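Local coordinates for protein N-terminal acetyltransferase B complex subunit NAT3 (Candida albicans, PDB 5K04) that serves as the probable catalytic subunit of the NatB complex, transferring an acetyl group from acetyl-CoA to the N-terminal amino acid of proteins, at residues G56-K61 against T76-L81. Sequence-based numbering, arbitrary orientation.
Sequences GYMMAK and TAVTVL. Unlike the reference sequence in segment 76-81: L81 (reference Ser). With COA (coenzyme A), chain D.
G56-K61 and T76-L81 run antiparallel, their strand axes 4.8 Å apart at closest, as neighbouring arms of a β hairpin in the central sheet of the GNAT fold. Backbone bonds pair Y57 with T79 and M59 with A77; of these M59 N to A77 O, at 2.8 Å, is nearly straight (171°), while T79 N to Y57 O is weak. A classic β bulge sets T76 and A77 together opposite M59, and M59 O is gripped by three donors: A77 N in the carbonyl plane, T76 N tilted slightly from it, and T76 OG1, 3.1 Å from M59 O, well out of the plane.

M58 and V78 share one sheet face, where V78 packs on L93 and C94 of helix 89-96 and M58 on L97 just beyond it. Bends at chi2 and chi3 (67° and 62°) curl the M58 chain back, laying its CE on V78 CG2. On the other face M59 SD rests 3.9 Å from A77 CB. Strand 70-80 also borders the cofactor: V78, T79 and V80 line the coenzyme A pocket. Y57 stands alongside T79, its OH hydrogen-bonded to N19, and T79 OG1, buried with no hydrogen-bond partner in the model, sits over the ring face near the rim, 3.5 Å from Y57 CZ.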
loop_
_atom_site.group_PDB
_atom_site.type_symbol
_atom_site.label_atom_id
_atom_site.label_comp_id
_atom_site.label_asym_id
_atom_site.label_seq_id
_atom_site.Cartn_x
_atom_site.Cartn_y
_atom_site.Cartn_z
ATOM N N GLY B 56 15.214 4.483 -6.789
ATOM C CA GLY B 56 15.455 3.201 -7.421
ATOM C C GLY B 56 15.766 2.156 -6.372
ATOM O O GLY B 56 15.893 2.455 -5.183
ATOM N N TYR B 57 15.890 0.909 -6.831
ATOM C CA TYR B 57 16.280 -0.158 -5.923
ATOM C C TYR B 57 16.970 -1.282 -6.682
ATOM O O TYR B 57 16.881 -1.391 -7.907
ATOM C CB TYR B 57 15.088 -0.712 -5.116
ATOM C CG TYR B 57 13.906 -1.244 -5.924
ATOM C CD1 TYR B 57 13.873 -2.554 -6.389
ATOM C CD2 TYR B 57 12.804 -0.433 -6.175
ATOM C CE1 TYR B 57 12.780 -3.033 -7.110
ATOM C CE2 TYR B 57 11.720 -0.884 -6.883
ATOM C CZ TYR B 57 11.701 -2.185 -7.351
ATOM O OH TYR B 57 10.597 -2.604 -8.056
ATOM N N MET B 58 17.691 -2.095 -5.902
ATOM C CA MET B 58 18.365 -3.306 -6.343
ATOM C C MET B 58 17.870 -4.483 -5.510
ATOM O O MET B 58 17.809 -4.396 -4.279
ATOM C CB MET B 58 19.885 -3.180 -6.197
ATOM C CG MET B 58 20.564 -4.511 -5.938
ATOM S SD MET B 58 20.438 -5.569 -7.343
ATOM C CE MET B 58 21.331 -4.523 -8.388
ATOM N N MET B 59 17.462 -5.557 -6.194
ATOM C CA MET B 59 17.179 -6.845 -5.581
ATOM C C MET B 59 18.163 -7.824 -6.187
ATOM O O MET B 59 18.160 -8.034 -7.403
ATOM C CB MET B 59 15.741 -7.319 -5.833
ATOM C CG MET B 59 14.661 -6.312 -5.471
ATOM S SD MET B 59 13.080 -6.759 -6.136
ATOM C CE MET B 59 12.998 -8.269 -5.314
ATOM N N ALA B 60 19.022 -8.389 -5.351
ATOM C CA ALA B 60 19.965 -9.399 -5.785
ATOM C C ALA B 60 19.954 -10.545 -4.777
ATOM O O ALA B 60 19.380 -10.446 -3.689
ATOM C CB ALA B 60 21.378 -8.811 -5.952
ATOM N N LYS B 61 20.614 -11.639 -5.146
ATOM C CA LYS B 61 20.689 -12.811 -4.284
ATOM C C LYS B 61 22.016 -13.515 -4.526
ATOM O O LYS B 61 22.750 -13.194 -5.467
ATOM C CB LYS B 61 19.519 -13.771 -4.539
ATOM C CG LYS B 61 19.367 -14.200 -6.009
ATOM C CD LYS B 61 18.513 -15.462 -6.155
ATOM C CE LYS B 61 18.090 -15.644 -7.600
ATOM N NZ LYS B 61 17.255 -16.853 -7.782
ATOM N N THR B 76 18.390 -9.774 -9.759
ATOM C CA THR B 76 17.037 -10.039 -10.237
ATOM C C THR B 76 16.304 -8.787 -10.692
ATOM O O THR B 76 15.549 -8.847 -11.662
ATOM C CB THR B 76 16.205 -10.750 -9.166
ATOM O OG1 THR B 76 15.797 -9.818 -8.167
ATOM C CG2 THR B 76 17.036 -11.789 -8.545
ATOM N N ALA B 77 16.528 -7.650 -10.038
ATOM C CA ALA B 77 15.829 -6.426 -10.425
ATOM C C ALA B 77 16.650 -5.181 -10.092
ATOM O O ALA B 77 17.109 -5.010 -8.956
ATOM C CB ALA B 77 14.456 -6.351 -9.738
ATOM N N VAL B 78 16.808 -4.316 -11.094
ATOM C CA VAL B 78 17.275 -2.946 -10.945
ATOM C C VAL B 78 16.297 -2.045 -11.683
ATOM O O VAL B 78 15.966 -2.313 -12.843
ATOM C CB VAL B 78 18.683 -2.742 -11.529
ATOM C CG1 VAL B 78 19.279 -1.447 -11.025
ATOM C CG2 VAL B 78 19.568 -3.904 -11.203
ATOM N N THR B 79 15.847 -0.976 -11.025
ATOM C CA THR B 79 15.017 0.037 -11.656
ATOM C C THR B 79 15.342 1.388 -11.053
ATOM O O THR B 79 15.742 1.497 -9.893
ATOM C CB THR B 79 13.504 -0.206 -11.509
ATOM O OG1 THR B 79 13.189 -0.614 -10.165
ATOM C CG2 THR B 79 13.078 -1.255 -12.456
ATOM N N VAL B 80 15.122 2.417 -11.855
ATOM C CA VAL B 80 15.397 3.792 -11.490
ATOM C C VAL B 80 14.197 4.627 -11.896
ATOM O O VAL B 80 13.699 4.501 -13.020
ATOM C CB VAL B 80 16.681 4.303 -12.168
ATOM C CG1 VAL B 80 16.905 5.792 -11.882
ATOM C CG2 VAL B 80 17.870 3.470 -11.715
ATOM N N LEU B 81 13.711 5.446 -10.965
ATOM C CA LEU B 81 12.676 6.432 -11.260
ATOM C C LEU B 81 13.080 7.314 -12.443
ATOM O O LEU B 81 14.236 7.727 -12.558
ATOM C CB LEU B 81 12.425 7.288 -10.013
ATOM C CG LEU B 81 11.356 8.365 -10.100
ATOM C CD1 LEU B 81 10.053 7.695 -10.452
ATOM C CD2 LEU B 81 11.263 9.144 -8.774
HETATM N N1A COA D . 18.413 5.114 -23.953
HETATM C C2A COA D . 19.705 4.898 -24.679
HETATM N N3A COA D . 20.753 4.392 -23.699
HETATM C C4A COA D . 20.605 4.219 -22.238
HETATM C C5A COA D . 19.217 4.575 -21.500
HETATM C C6A COA D . 18.053 4.997 -22.481
HETATM N N6A COA D . 16.712 5.235 -22.065
HETATM N N7A COA D . 19.247 4.159 -20.003
HETATM C C8A COA D . 20.602 3.466 -19.612
HETATM N N9A COA D . 21.301 3.533 -21.092
HETATM C C1B COA D . 22.698 2.718 -21.255
HETATM C C2B COA D . 23.840 3.464 -22.014
HETATM O O2B COA D . 24.397 3.122 -23.286
HETATM C C3B COA D . 24.486 3.942 -20.733
HETATM O O3B COA D . 25.590 4.814 -20.474
HETATM P P3B COA D . 26.041 6.383 -20.553
HETATM O O7A COA D . 26.291 6.820 -19.121
HETATM O O8A COA D . 27.365 6.347 -21.328
HETATM O O9A COA D . 24.906 7.120 -21.224
HETATM C C4B COA D . 23.975 2.924 -19.578
HETATM O O4B COA D . 22.941 1.953 -20.020
HETATM C C5B COA D . 24.091 3.348 -18.064
HETATM O O5B COA D . 23.243 4.327 -17.457
HETATM P P1A COA D . 22.650 4.813 -16.034
HETATM O O1A COA D . 23.374 4.062 -14.979
HETATM O O2A COA D . 22.763 6.305 -15.959
HETATM O O3A COA D . 21.142 4.398 -16.105
HETATM P P2A COA D . 19.713 4.729 -15.436
HETATM O O4A COA D . 19.046 5.754 -16.306
HETATM O O5A COA D . 19.895 5.036 -14.032
HETATM O O6A COA D . 18.959 3.329 -15.673
HETATM C CBP COA D . 17.466 1.339 -16.615
HETATM C CCP COA D . 18.851 2.286 -16.651
HETATM C CDP COA D . 17.463 0.250 -17.898
HETATM C CEP COA D . 17.360 0.538 -15.127
HETATM C CAP COA D . 16.098 2.399 -16.766
HETATM O OAP COA D . 16.214 3.471 -17.671
HETATM C C9P COA D . 14.708 1.736 -16.287
HETATM O O9P COA D . 13.831 1.134 -17.133
HETATM N N8P COA D . 14.674 1.262 -14.842
HETATM C C7P COA D . 14.003 -0.098 -14.413
HETATM C C6P COA D . 13.416 -1.009 -15.554
HETATM C C5P COA D . 14.318 -1.857 -16.631
HETATM O O5P COA D . 14.207 -1.720 -17.957
HETATM N N4P COA D . 15.365 -2.721 -16.046
HETATM C C3P COA D . 16.766 -2.991 -15.811
HETATM C C2P COA D . 17.968 -3.010 -16.741
HETATM S S1P COA D . 18.231 -4.231 -17.992
#